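Local coordinates for chromosome partition protein Smc (Pyrococcus furiosus, PDB 3KTA) that is probably required for chromosome condensation and partitioning, using an ATP-binding cassette ATPase head built from its two ends, the N-terminal part of which is described here, at residues K6-G11 against A83-N88; A77-V82 against R105-G110; E99-R104 against W115-R120. All blocks are in the same frame, centred on the assembly; numbering follows the deposited sequence.

Contact 1. Residues K6-G11 against A83-N88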
ATOM      1  N   LYS A   6      -5.246  12.494  -7.576  1.00 14.91           N
ATOM      2  CA  LYS A   6      -3.907  13.073  -7.581  1.00 14.76           C
ATOM      3  C   LYS A   6      -3.478  13.519  -6.192  1.00 14.77           C
ATOM      4  O   LYS A   6      -4.314  13.690  -5.289  1.00 13.87           O
ATOM      5  CB  LYS A   6      -3.833  14.274  -8.536  1.00 15.26           C
ATOM      6  CG  LYS A   6      -4.704  15.468  -8.098  1.00 15.29           C
ATOM      7  CD  LYS A   6      -4.549  16.631  -9.068  1.00 18.72           C
ATOM      8  CE  LYS A   6      -5.413  17.811  -8.614  1.00 21.88           C
ATOM      9  NZ  LYS A   6      -5.288  18.988  -9.529  1.00 27.67           N
ATOM     10  N   LEU A   7      -2.166  13.711  -6.044  1.00 12.68           N
ATOM     11  CA  LEU A   7      -1.564  14.413  -4.917  1.00 13.62           C
ATOM     12  C   LEU A   7      -0.955  15.731  -5.386  1.00 16.16           C
ATOM     13  O   LEU A   7      -0.500  15.854  -6.528  1.00 16.83           O
ATOM     14  CB  LEU A   7      -0.420  13.602  -4.310  1.00 14.71           C
ATOM     15  CG  LEU A   7      -0.756  12.304  -3.600  1.00 15.72           C
ATOM     16  CD1 LEU A   7       0.507  11.483  -3.420  1.00 14.91           C
ATOM     17  CD2 LEU A   7      -1.409  12.592  -2.242  1.00 16.22           C
ATOM     18  N   GLU A   8      -0.938  16.705  -4.492  1.00 17.24           N
ATOM     19  CA  GLU A   8      -0.181  17.940  -4.686  1.00 17.05           C
ATOM     20  C   GLU A   8       0.757  18.109  -3.497  1.00 15.94           C
ATOM     21  O   GLU A   8       0.306  18.165  -2.352  1.00 17.16           O
ATOM     22  CB  GLU A   8      -1.128  19.140  -4.817  1.00 16.60           C
ATOM     23  CG  GLU A   8      -1.831  19.178  -6.158  1.00 20.59           C
ATOM     24  CD  GLU A   8      -2.853  20.284  -6.274  0.87 22.46           C
ATOM     25  OE1 GLU A   8      -3.137  20.948  -5.257  0.95 26.28           O
ATOM     26  OE2 GLU A   8      -3.391  20.453  -7.385  0.81 23.54           O
ATOM     27  N   LEU A   9       2.062  18.149  -3.773  1.00 15.38           N
ATOM     28  CA  LEU A   9       3.084  18.280  -2.738  1.00 14.24           C
ATOM     29  C   LEU A   9       3.739  19.651  -2.831  1.00 16.94           C
ATOM     30  O   LEU A   9       4.177  20.049  -3.903  1.00 18.68           O
ATOM     31  CB  LEU A   9       4.186  17.235  -2.936  1.00 15.85           C
ATOM     32  CG  LEU A   9       3.918  15.807  -2.447  1.00 16.54           C
ATOM     33  CD1 LEU A   9       2.709  15.201  -3.106  1.00 16.13           C
ATOM     34  CD2 LEU A   9       5.168  14.935  -2.708  1.00 14.80           C
ATOM     35  N   LYS A  10       3.836  20.342  -1.704  1.00 16.25           N
ATOM     36  CA  LYS A  10       4.595  21.585  -1.644  1.00 17.37           C
ATOM     37  C   LYS A  10       5.494  21.600  -0.412  1.00 18.67           C
ATOM     38  O   LYS A  10       5.016  21.550   0.727  1.00 18.97           O
ATOM     39  CB  LYS A  10       3.656  22.797  -1.631  1.00 20.25           C
ATOM     40  CG  LYS A  10       4.420  24.129  -1.553  1.00 25.71           C
ATOM     41  CD  LYS A  10       3.502  25.332  -1.447  1.00 25.96           C
ATOM     42  CE  LYS A  10       4.332  26.585  -1.213  1.00 31.79           C
ATOM     43  NZ  LYS A  10       3.495  27.798  -1.022  1.00 30.71           N
ATOM     44  N   GLY A  11       6.809  21.646  -0.634  1.00 19.33           N
ATOM     45  CA  GLY A  11       7.756  21.677   0.463  1.00 21.77           C
ATOM     46  C   GLY A  11       7.816  20.365   1.218  1.00 19.47           C
ATOM     47  O   GLY A  11       8.212  20.316   2.390  1.00 17.11           O
ATOM     48  N   ALA A  83      -1.834  17.917  -0.475  1.00 15.21           N
ATOM     49  CA  ALA A  83      -3.261  17.829  -0.751  1.00 15.22           C
ATOM     50  C   ALA A  83      -3.539  16.531  -1.494  1.00 14.67           C
ATOM     51  O   ALA A  83      -2.806  16.161  -2.415  1.00 15.81           O
ATOM     52  CB  ALA A  83      -3.730  19.019  -1.571  1.00 17.62           C
ATOM     53  N   ILE A  84      -4.593  15.832  -1.087  1.00 14.04           N
ATOM     54  CA  ILE A  84      -4.989  14.610  -1.760  1.00 12.83           C
ATOM     55  C   ILE A  84      -6.410  14.782  -2.316  1.00 14.51           C
ATOM     56  O   ILE A  84      -7.304  15.288  -1.621  1.00 15.24           O
ATOM     57  CB  ILE A  84      -4.854  13.379  -0.821  1.00 12.71           C
ATOM     58  CG1 ILE A  84      -5.090  12.078  -1.605  1.00 14.52           C
ATOM     59  CG2 ILE A  84      -5.803  13.496   0.405  1.00 13.98           C
ATOM     60  CD1 ILE A  84      -4.699  10.823  -0.817  1.00 14.61           C
ATOM     61  N   TYR A  85      -6.593  14.429  -3.581  1.00 12.93           N
ATOM     62  CA  TYR A  85      -7.886  14.601  -4.260  1.00 14.21           C
ATOM     63  C   TYR A  85      -8.516  13.227  -4.491  1.00 16.13           C
ATOM     64  O   TYR A  85      -7.974  12.402  -5.246  1.00 14.78           O
ATOM     65  CB  TYR A  85      -7.687  15.337  -5.595  1.00 15.80           C
ATOM     66  CG  TYR A  85      -7.232  16.773  -5.427  1.00 15.85           C
ATOM     67  CD1 TYR A  85      -5.958  17.069  -4.967  1.00 15.67           C
ATOM     68  CD2 TYR A  85      -8.086  17.824  -5.702  1.00 21.13           C
ATOM     69  CE1 TYR A  85      -5.533  18.384  -4.794  1.00 20.70           C
ATOM     70  CE2 TYR A  85      -7.675  19.145  -5.531  1.00 22.61           C
ATOM     71  CZ  TYR A  85      -6.400  19.416  -5.075  1.00 24.04           C
ATOM     72  OH  TYR A  85      -5.986  20.727  -4.908  1.00 27.19           O
ATOM     73  N   PHE A  86      -9.643  12.964  -3.828  1.00 14.45           N
ATOM     74  CA  PHE A  86     -10.348  11.703  -4.020  1.00 13.24           C
ATOM     75  C   PHE A  86     -11.526  11.871  -4.961  1.00 13.99           C
ATOM     76  O   PHE A  86     -12.334  12.796  -4.810  1.00 16.61           O
ATOM     77  CB  PHE A  86     -10.895  11.172  -2.700  1.00 14.20           C
ATOM     78  CG  PHE A  86      -9.866  10.557  -1.812  1.00 12.98           C
ATOM     79  CD1 PHE A  86      -9.302  11.290  -0.770  1.00 15.99           C
ATOM     80  CD2 PHE A  86      -9.478   9.234  -1.997  1.00 13.82           C
ATOM     81  CE1 PHE A  86      -8.355  10.717   0.072  1.00 12.88           C
ATOM     82  CE2 PHE A  86      -8.536   8.653  -1.152  1.00 13.95           C
ATOM     83  CZ  PHE A  86      -7.974   9.393  -0.132  1.00 11.21           C
ATOM     84  N   ASN A  87     -11.661  10.951  -5.904  1.00 13.49           N
ATOM     85  CA  ASN A  87     -12.937  10.808  -6.585  1.00 15.87           C
ATOM     86  C   ASN A  87     -13.942  10.126  -5.649  1.00 15.53           C
ATOM     87  O   ASN A  87     -13.665   9.060  -5.099  1.00 15.03           O
ATOM     88  CB  ASN A  87     -12.766  10.009  -7.877  1.00 15.77           C
ATOM     89  CG  ASN A  87     -14.048   9.918  -8.663  1.00 18.12           C
ATOM     90  OD1 ASN A  87     -15.013   9.318  -8.209  1.00 16.31           O
ATOM     91  ND2 ASN A  87     -14.060  10.510  -9.852  1.00 21.46           N
ATOM     92  N   ASN A  88     -15.094  10.768  -5.445  1.00 14.87           N
ATOM     93  CA  ASN A  88     -16.125  10.276  -4.529  1.00 14.30           C
ATOM     94  C   ASN A  88     -17.452  10.113  -5.250  1.00 17.74           C
ATOM     95  O   ASN A  88     -18.520  10.216  -4.635  1.00 16.59           O
ATOM     96  CB  ASN A  88     -16.307  11.225  -3.329  1.00 15.60           C
ATOM     97  CG  ASN A  88     -17.165  10.625  -2.221  1.00 17.33           C
ATOM     98  OD1 ASN A  88     -16.980   9.475  -1.825  1.00 16.03           O
ATOM     99  ND2 ASN A  88     -18.109  11.416  -1.708  1.00 17.39           N
TER
HETATM  100  O   HOH W   1      -6.157  21.358  -7.681  1.00 31.52           O
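The ring of Tyr85 carries the Lys6 side chain over one face and the carboxylate of Glu8 at its edge, on the antiparallel strands 3-10 and 80-87 of the SMC ATPase head. CE of Lys6 sits above the middle of the ring, 3.7 Å from the centroid of the Tyr85 ring and 7° off the normal, a CH-pi contact. NZ of Lys6 lies over the same face, 4.6 Å from the Tyr85 ring centroid, a cation-pi contact. The lysine gets there because CG stands between the backbone N and the carbonyl carbon (chi1 66°) and the rest of the chain runs fully extended across the ring. Lys6 pairs with Tyr85 and Glu8 with Ala83 in hydrogen-bonded positions, Leu7 with Ile84 in a non-hydrogen-bonded one. On the face of the sheet that bears Leu7 and Ile84, CD2 of Leu7 lies 3.8 Å from CG1 of Ile84, the two side chains pointing the same way, and helix 39-49, which begins at the end of the P-loop, packs against them. On the side of the sheet that bears Lys6, Glu8 and Tyr85 the chemistry is mainly polar: Lys6 NZ forms a salt bridge to OE2 of Glu8 at 3.2 Å, and a water donates to OE2 and, weakly, to the tyrosine hydroxyl. Replacing Tyr85 by an alanine would probably leave the Lys6 chain without the surface it lies on and Glu8 OE1 without its hydroxyl donor. That hydroxyl, OH of Tyr85, donates to OE1 of Glu8 at 2.9 Å from above the carboxylate plane, 51° out of it.

Contact 2. Residues A77-V82 against R105-G110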
ATOM      1  N   ALA A  77      11.892  25.097   3.117  1.00 35.00           N
ATOM      2  CA  ALA A  77      10.522  25.548   2.925  1.00 32.70           C
ATOM      3  C   ALA A  77       9.962  26.106   4.242  1.00 27.37           C
ATOM      4  O   ALA A  77      10.444  25.768   5.324  1.00 31.02           O
ATOM      5  CB  ALA A  77       9.663  24.394   2.420  1.00 30.49           C
ATOM      6  N   LYS A  78       8.945  26.961   4.145  1.00 28.42           N
ATOM      7  CA  LYS A  78       8.326  27.554   5.330  1.00 28.95           C
ATOM      8  C   LYS A  78       7.407  26.554   6.045  1.00 30.53           C
ATOM      9  O   LYS A  78       7.039  26.736   7.207  1.00 26.29           O
ATOM     10  CB  LYS A  78       7.571  28.841   4.957  1.00 30.64           C
ATOM     11  CG  LYS A  78       8.465  29.959   4.396  1.00 33.93           C
ATOM     12  CD  LYS A  78       7.678  31.234   4.072  1.00 33.77           C
ATOM     13  CE  LYS A  78       8.595  32.334   3.508  1.00 35.13           C
ATOM     14  NZ  LYS A  78       7.910  33.652   3.304  1.00 32.90           N
ATOM     15  N   TYR A  79       7.054  25.486   5.335  1.00 28.21           N
ATOM     16  CA  TYR A  79       6.257  24.393   5.889  1.00 23.74           C
ATOM     17  C   TYR A  79       6.177  23.304   4.826  1.00 21.82           C
ATOM     18  O   TYR A  79       6.610  23.514   3.702  1.00 21.79           O
ATOM     19  CB  TYR A  79       4.848  24.870   6.204  1.00 25.06           C
ATOM     20  CG  TYR A  79       4.227  25.596   5.046  1.00 24.58           C
ATOM     21  CD1 TYR A  79       4.163  26.980   5.029  1.00 27.76           C
ATOM     22  CD2 TYR A  79       3.731  24.903   3.951  1.00 24.29           C
ATOM     23  CE1 TYR A  79       3.604  27.647   3.971  1.00 27.63           C
ATOM     24  CE2 TYR A  79       3.176  25.559   2.889  1.00 23.84           C
ATOM     25  CZ  TYR A  79       3.113  26.937   2.901  1.00 27.98           C
ATOM     26  OH  TYR A  79       2.568  27.595   1.833  1.00 28.19           O
ATOM     27  N   ALA A  80       5.603  22.163   5.186  1.00 22.23           N
ATOM     28  CA  ALA A  80       5.328  21.099   4.217  1.00 21.17           C
ATOM     29  C   ALA A  80       3.820  20.943   4.074  1.00 19.89           C
ATOM     30  O   ALA A  80       3.096  20.926   5.063  1.00 21.36           O
ATOM     31  CB  ALA A  80       5.961  19.794   4.669  1.00 21.37           C
ATOM     32  N   GLU A  81       3.351  20.822   2.840  1.00 17.50           N
ATOM     33  CA  GLU A  81       1.926  20.645   2.606  1.00 18.02           C
ATOM     34  C   GLU A  81       1.627  19.556   1.578  1.00 17.83           C
ATOM     35  O   GLU A  81       2.276  19.473   0.540  1.00 19.88           O
ATOM     36  CB  GLU A  81       1.317  21.962   2.148  1.00 19.51           C
ATOM     37  CG  GLU A  81      -0.155  21.880   1.787  1.00 22.77           C
ATOM     38  CD  GLU A  81      -0.714  23.244   1.448  0.64 24.88           C
ATOM     39  OE1 GLU A  81      -0.879  24.060   2.377  0.88 25.61           O
ATOM     40  OE2 GLU A  81      -0.981  23.495   0.259  0.51 27.53           O
ATOM     41  N   VAL A  82       0.626  18.734   1.871  1.00 14.11           N
ATOM     42  CA  VAL A  82       0.139  17.756   0.907  1.00 14.03           C
ATOM     43  C   VAL A  82      -1.366  17.912   0.768  1.00 13.13           C
ATOM     44  O   VAL A  82      -2.074  18.051   1.773  1.00 15.51           O
ATOM     45  CB  VAL A  82       0.469  16.317   1.352  1.00 15.45           C
ATOM     46  CG1 VAL A  82      -0.073  15.292   0.345  1.00 14.90           C
ATOM     47  CG2 VAL A  82       1.985  16.158   1.500  1.00 14.64           C
ATOM     48  N   ARG A 105      -0.999  20.669   6.380  1.00 15.89           N
ATOM     49  CA  ARG A 105       0.207  21.485   6.332  1.00 18.48           C
ATOM     50  C   ARG A 105       0.890  21.390   7.691  1.00 20.03           C
ATOM     51  O   ARG A 105       0.241  21.545   8.723  1.00 22.04           O
ATOM     52  CB  ARG A 105      -0.161  22.937   6.005  1.00 19.72           C
ATOM     53  CG  ARG A 105       1.007  23.896   5.994  1.00 23.27           C
ATOM     54  CD  ARG A 105       0.532  25.328   5.774  1.00 21.32           C
ATOM     55  NE  ARG A 105      -0.015  25.559   4.443  1.00 23.37           N
ATOM     56  CZ  ARG A 105      -0.410  26.751   4.006  1.00 23.68           C
ATOM     57  NH1 ARG A 105      -0.324  27.800   4.808  1.00 27.14           N
ATOM     58  NH2 ARG A 105      -0.898  26.894   2.783  1.00 27.19           N
ATOM     59  N   VAL A 106       2.191  21.111   7.704  1.00 18.19           N
ATOM     60  CA  VAL A 106       2.938  21.097   8.960  1.00 21.78           C
ATOM     61  C   VAL A 106       3.971  22.217   8.963  1.00 23.41           C
ATOM     62  O   VAL A 106       4.631  22.466   7.959  1.00 20.94           O
ATOM     63  CB  VAL A 106       3.649  19.748   9.209  1.00 23.63           C
ATOM     64  CG1 VAL A 106       4.697  19.494   8.137  1.00 23.61           C
ATOM     65  CG2 VAL A 106       4.283  19.736  10.588  1.00 26.36           C
ATOM     66  N   TYR A 107       4.107  22.882  10.106  1.00 23.29           N
ATOM     67  CA  TYR A 107       5.031  23.998  10.253  1.00 27.73           C
ATOM     68  C   TYR A 107       6.304  23.597  10.984  1.00 25.62           C
ATOM     69  O   TYR A 107       6.349  22.555  11.633  1.00 26.75           O
ATOM     70  CB  TYR A 107       4.338  25.143  10.997  1.00 26.90           C
ATOM     71  CG  TYR A 107       3.290  25.831  10.162  1.00 24.11           C
ATOM     72  CD1 TYR A 107       1.972  25.393  10.163  1.00 27.91           C
ATOM     73  CD2 TYR A 107       3.622  26.903   9.349  1.00 27.35           C
ATOM     74  CE1 TYR A 107       1.014  26.025   9.390  1.00 27.34           C
ATOM     75  CE2 TYR A 107       2.675  27.540   8.579  1.00 27.94           C
ATOM     76  CZ  TYR A 107       1.369  27.096   8.603  1.00 25.51           C
ATOM     77  OH  TYR A 107       0.427  27.736   7.831  1.00 30.57           O
ATOM     78  N   PRO A 108       7.349  24.440  10.890  1.00 27.68           N
ATOM     79  CA  PRO A 108       8.619  24.135  11.557  1.00 28.42           C
ATOM     80  C   PRO A 108       8.483  23.844  13.053  1.00 29.35           C
ATOM     81  O   PRO A 108       9.333  23.150  13.609  1.00 30.68           O
ATOM     82  CB  PRO A 108       9.443  25.400  11.315  1.00 28.69           C
ATOM     83  CG  PRO A 108       8.919  25.946  10.044  1.00 30.55           C
ATOM     84  CD  PRO A 108       7.447  25.634  10.034  1.00 27.89           C
ATOM     85  N   ASP A 109       7.432  24.341  13.698  1.00 31.72           N
ATOM     86  CA  ASP A 109       7.258  24.095  15.131  1.00 33.14           C
ATOM     87  C   ASP A 109       6.523  22.790  15.432  1.00 32.40           C
ATOM     88  O   ASP A 109       6.357  22.416  16.587  1.00 33.44           O
ATOM     89  CB  ASP A 109       6.561  25.271  15.817  1.00 33.25           C
ATOM     90  CG  ASP A 109       5.191  25.554  15.242  0.47 35.32           C
ATOM     91  OD1 ASP A 109       4.593  24.636  14.645  1.00 34.44           O
ATOM     92  OD2 ASP A 109       4.711  26.696  15.394  0.63 37.16           O
ATOM     93  N   GLY A 110       6.080  22.099  14.386  1.00 31.72           N
ATOM     94  CA  GLY A 110       5.498  20.780  14.552  1.00 29.87           C
ATOM     95  C   GLY A 110       3.981  20.719  14.548  1.00 31.51           C
ATOM     96  O   GLY A 110       3.402  19.629  14.602  1.00 28.11           O
TER
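Stacking leads the contact between Tyr79 and Arg105: the guanidinium lies flat on the phenol ring, planes 10° apart, with CZ of Arg105 4.1 Å from the Tyr79 ring centroid. Nearer the backbone in the same side chain, CD of Arg105 rests over the middle of the same face in a CH-pi contact. A bend at chi3 (-68°) lays the arginine's end along the ring. Charge pairing works in the guanidinium plane, where Arg105 grips a single carboxylate oxygen side-on: NE at 2.7 Å and NH2 at 2.9 Å from OE1 of Glu81, the two flat groups nearly coplanar. Also in that plane, NH1 donates to OH of Tyr107. Between the two segments, a pair of backbone hydrogen bonds joins Ala80 and Val106 at the open end of the beta hairpin, where strand 80-87 begins and strand 99-106 ends. Apolar packing on the face of Ala80 and Val106 brings Ala80 CB to 3.7 Å from Val106 CG1. The Tyr79 hydroxyl bonds Lys10 NZ. Glu81 OE1 thus takes NE and NH2 of Arg105 and, in a further salt bridge, NH1 of Arg103; its charge is probably shared among them and helps to hold both guanidinium groups in place.

Contact 3. Residues E99-R104 against W115-R120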
ATOM      1  N   GLU A  99     -16.089  15.137  -5.406  1.00 19.81           N
ATOM      2  CA  GLU A  99     -14.673  15.277  -5.084  1.00 21.18           C
ATOM      3  C   GLU A  99     -14.515  15.554  -3.599  1.00 20.39           C
ATOM      4  O   GLU A  99     -15.234  16.387  -3.032  1.00 20.10           O
ATOM      5  CB  GLU A  99     -14.051  16.414  -5.897  1.00 21.67           C
ATOM      6  CG  GLU A  99     -12.571  16.650  -5.609  1.00 25.93           C
ATOM      7  CD  GLU A  99     -12.048  17.904  -6.294  0.59 26.66           C
ATOM      8  OE1 GLU A  99     -12.330  19.022  -5.805  0.60 29.90           O
ATOM      9  OE2 GLU A  99     -11.366  17.767  -7.326  0.96 29.73           O
ATOM     10  N   VAL A 100     -13.590  14.843  -2.958  1.00 16.93           N
ATOM     11  CA  VAL A 100     -13.246  15.098  -1.567  1.00 15.35           C
ATOM     12  C   VAL A 100     -11.769  15.431  -1.512  1.00 15.77           C
ATOM     13  O   VAL A 100     -10.938  14.605  -1.897  1.00 16.63           O
ATOM     14  CB  VAL A 100     -13.534  13.877  -0.669  1.00 16.28           C
ATOM     15  CG1 VAL A 100     -12.940  14.066   0.737  1.00 16.11           C
ATOM     16  CG2 VAL A 100     -15.051  13.603  -0.601  1.00 17.94           C
ATOM     17  N   VAL A 101     -11.447  16.639  -1.051  1.00 15.55           N
ATOM     18  CA  VAL A 101     -10.063  17.112  -1.035  1.00 15.18           C
ATOM     19  C   VAL A 101      -9.654  17.274   0.416  1.00 16.33           C
ATOM     20  O   VAL A 101     -10.310  17.990   1.189  1.00 16.88           O
ATOM     21  CB  VAL A 101      -9.912  18.477  -1.763  1.00 16.49           C
ATOM     22  CG1 VAL A 101      -8.429  18.930  -1.800  1.00 16.85           C
ATOM     23  CG2 VAL A 101     -10.467  18.403  -3.181  1.00 20.49           C
ATOM     24  N   ILE A 102      -8.563  16.620   0.792  1.00 15.29           N
ATOM     25  CA  ILE A 102      -8.014  16.762   2.128  1.00 12.48           C
ATOM     26  C   ILE A 102      -6.615  17.365   2.014  1.00 14.94           C
ATOM     27  O   ILE A 102      -5.829  16.965   1.153  1.00 15.36           O
ATOM     28  CB  ILE A 102      -7.955  15.412   2.853  1.00 13.91           C
ATOM     29  CG1 ILE A 102      -9.369  14.871   3.086  1.00 14.78           C
ATOM     30  CG2 ILE A 102      -7.207  15.539   4.160  1.00 15.60           C
ATOM     31  CD1 ILE A 102      -9.396  13.420   3.561  1.00 18.96           C
ATOM     32  N   ARG A 103      -6.318  18.351   2.859  1.00 13.90           N
ATOM     33  CA  ARG A 103      -5.011  19.002   2.835  1.00 14.12           C
ATOM     34  C   ARG A 103      -4.465  19.045   4.249  1.00 16.34           C
ATOM     35  O   ARG A 103      -5.211  19.292   5.196  1.00 15.18           O
ATOM     36  CB  ARG A 103      -5.112  20.430   2.276  1.00 16.38           C
ATOM     37  CG  ARG A 103      -3.794  21.188   2.283  1.00 19.35           C
ATOM     38  CD  ARG A 103      -3.762  22.254   1.192  1.00 24.69           C
ATOM     39  NE  ARG A 103      -4.859  23.210   1.310  1.00 25.47           N
ATOM     40  CZ  ARG A 103      -4.741  24.422   1.848  1.00 28.10           C
ATOM     41  NH1 ARG A 103      -3.574  24.830   2.334  1.00 25.39           N
ATOM     42  NH2 ARG A 103      -5.799  25.227   1.903  1.00 27.16           N
ATOM     43  N   ARG A 104      -3.166  18.796   4.382  1.00 13.32           N
ATOM     44  CA  ARG A 104      -2.481  18.910   5.658  1.00 15.08           C
ATOM     45  C   ARG A 104      -1.221  19.736   5.466  1.00 16.46           C
ATOM     46  O   ARG A 104      -0.459  19.529   4.513  1.00 16.55           O
ATOM     47  CB  ARG A 104      -2.103  17.542   6.227  1.00 14.65           C
ATOM     48  CG  ARG A 104      -1.482  17.629   7.603  1.00 16.29           C
ATOM     49  CD  ARG A 104      -0.958  16.278   8.069  1.00 17.67           C
ATOM     50  NE  ARG A 104      -0.298  16.350   9.376  1.00 19.18           N
ATOM     51  CZ  ARG A 104       0.151  15.287  10.034  1.00 20.33           C
ATOM     52  NH1 ARG A 104       0.012  14.075   9.502  1.00 18.06           N
ATOM     53  NH2 ARG A 104       0.742  15.426  11.222  1.00 23.18           N
ATOM     54  N   TRP A 115      -7.458  20.926   6.085  1.00 14.27           N
ATOM     55  CA  TRP A 115      -8.620  21.412   5.338  1.00 16.62           C
ATOM     56  C   TRP A 115      -9.363  20.216   4.776  1.00 16.50           C
ATOM     57  O   TRP A 115      -8.747  19.227   4.386  1.00 15.90           O
ATOM     58  CB  TRP A 115      -8.217  22.301   4.161  1.00 15.68           C
ATOM     59  CG  TRP A 115      -7.568  23.605   4.522  1.00 17.28           C
ATOM     60  CD1 TRP A 115      -8.140  24.842   4.461  1.00 22.11           C
ATOM     61  CD2 TRP A 115      -6.224  23.806   4.972  1.00 18.74           C
ATOM     62  NE1 TRP A 115      -7.235  25.802   4.850  1.00 20.19           N
ATOM     63  CE2 TRP A 115      -6.052  25.190   5.175  1.00 22.14           C
ATOM     64  CE3 TRP A 115      -5.146  22.950   5.223  1.00 19.06           C
ATOM     65  CZ2 TRP A 115      -4.848  25.735   5.622  1.00 23.58           C
ATOM     66  CZ3 TRP A 115      -3.959  23.485   5.668  1.00 20.87           C
ATOM     67  CH2 TRP A 115      -3.814  24.870   5.861  1.00 23.64           C
ATOM     68  N   LEU A 116     -10.687  20.314   4.745  1.00 14.42           N
ATOM     69  CA  LEU A 116     -11.535  19.334   4.100  1.00 14.01           C
ATOM     70  C   LEU A 116     -12.436  20.089   3.132  1.00 15.11           C
ATOM     71  O   LEU A 116     -13.177  20.990   3.536  1.00 16.39           O
ATOM     72  CB  LEU A 116     -12.374  18.574   5.131  1.00 17.17           C
ATOM     73  CG  LEU A 116     -13.498  17.695   4.590  1.00 16.12           C
ATOM     74  CD1 LEU A 116     -12.936  16.529   3.760  1.00 17.27           C
ATOM     75  CD2 LEU A 116     -14.360  17.166   5.742  1.00 19.00           C
ATOM     76  N   ASN A 117     -12.344  19.761   1.855  1.00 14.56           N
ATOM     77  CA  ASN A 117     -13.109  20.474   0.840  1.00 16.56           C
ATOM     78  C   ASN A 117     -13.026  21.997   0.953  1.00 20.54           C
ATOM     79  O   ASN A 117     -14.024  22.704   0.811  1.00 20.49           O
ATOM     80  CB  ASN A 117     -14.562  19.998   0.810  1.00 18.82           C
ATOM     81  CG  ASN A 117     -14.690  18.599   0.235  1.00 23.18           C
ATOM     82  OD1 ASN A 117     -13.746  18.089  -0.362  1.00 23.78           O
ATOM     83  ND2 ASN A 117     -15.856  17.975   0.408  1.00 28.38           N
ATOM     84  N   GLY A 118     -11.821  22.490   1.207  1.00 17.76           N
ATOM     85  CA  GLY A 118     -11.558  23.912   1.133  1.00 19.58           C
ATOM     86  C   GLY A 118     -11.939  24.658   2.389  1.00 19.65           C
ATOM     87  O   GLY A 118     -11.854  25.888   2.423  1.00 20.91           O
ATOM     88  N   ARG A 119     -12.351  23.919   3.417  1.00 18.26           N
ATOM     89  CA  ARG A 119     -12.683  24.523   4.709  1.00 17.82           C
ATOM     90  C   ARG A 119     -11.776  23.961   5.798  1.00 17.40           C
ATOM     91  O   ARG A 119     -11.494  22.767   5.801  1.00 16.47           O
ATOM     92  CB  ARG A 119     -14.159  24.279   5.042  1.00 20.27           C
ATOM     93  CG  ARG A 119     -15.079  24.969   4.036  1.00 24.52           C
ATOM     94  CD  ARG A 119     -16.368  24.205   3.764  1.00 32.37           C
ATOM     95  NE  ARG A 119     -17.149  24.731   2.631  1.00 31.10           N
ATOM     96  CZ  ARG A 119     -16.681  25.519   1.654  1.00 33.87           C
ATOM     97  NH1 ARG A 119     -15.411  25.908   1.631  1.00 28.91           N
ATOM     98  NH2 ARG A 119     -17.494  25.922   0.679  1.00 31.44           N
ATOM     99  N   ARG A 120     -11.302  24.813   6.706  1.00 17.18           N
ATOM    100  CA  ARG A 120     -10.474  24.330   7.814  1.00 17.33           C
ATOM    101  C   ARG A 120     -11.191  23.224   8.609  1.00 18.20           C
ATOM    102  O   ARG A 120     -12.407  23.269   8.823  1.00 19.61           O
ATOM    103  CB  ARG A 120     -10.047  25.488   8.735  1.00 21.53           C
ATOM    104  CG  ARG A 120      -8.999  26.434   8.110  1.00 21.69           C
ATOM    105  CD  ARG A 120      -7.690  25.709   7.838  1.00 24.77           C
ATOM    106  NE  ARG A 120      -7.093  25.236   9.080  1.00 25.14           N
ATOM    107  CZ  ARG A 120      -6.375  25.999   9.897  1.00 32.19           C
ATOM    108  NH1 ARG A 120      -6.139  27.276   9.592  1.00 26.46           N
ATOM    109  NH2 ARG A 120      -5.884  25.483  11.015  1.00 28.94           N
TER
HETATM  110  O   HOH W   2      -9.333  20.849   1.279  1.00 19.64           O
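Strands 99-106 and 112-116 form a beta hairpin in which Arg103 and Trp115 are a hydrogen-bonded antiparallel pair, each backbone N donating to the other's carbonyl O, with Ile102 and Leu116 as the adjacent non-hydrogen-bonded pair. At Asn117 the chain enters a type I' turn, Leu116 to Arg119, yet still bonds Val101 twice. Asn117 N donates to Val101 O, and its side-chain OD1 accepts from Val101 N at 2.8 Å, nearly in line with the amide C=O. A water bridges Val101 O and Gly118 N across the turn. Among the side chains, the Arg103 guanidinium stacks on the indole, CZ 3.6 Å from the centroid of the six-membered ring of Trp115 and the planes 16° apart. CG of Trp115 stands anti to its carbonyl carbon (chi1 -66°), which brings the indole face against the Arg103 guanidinium; Arg120 CD approaches the opposite face. NH1 of Arg103 also forms a salt bridge to Glu81. On the face of the sheet bearing Val100, Ile102 and Leu116, CD1 of Leu116 lies 3.9 Å from CG1 of Val100 and 4.0 Å from CG1 of Ile102. Ile102 packs on Ile126 and Leu130 of helix 123-132, and Leu116 on Ile126, while strand 80-87 flanks strand 99-106 along its other edge.

Contacts 1, 2 and 3 are successive steps across one antiparallel sheet: strand 80-87 is shared by contacts 1 and 2, strand 99-106 by contacts 2 and 3. The centre of contact 1 is about 9 Å from the centre of the chain, that of contact 2 about 15 Å. All are partly buried, with apolar side chains facing the helices and mostly charged or aromatic ones on the other face. There contact 1 sets a lysine over a tyrosine, whereas contacts 2 and 3 lay arginines on a tyrosine and a tryptophan; Glu81 ties the last two together. Contact 2 comes nearest the bound bis(adenosine)-5'-pentaphosphate, its Ala80 side chain about 8 Å away; contact 3 lies away from the nucleotide and magnesium sites.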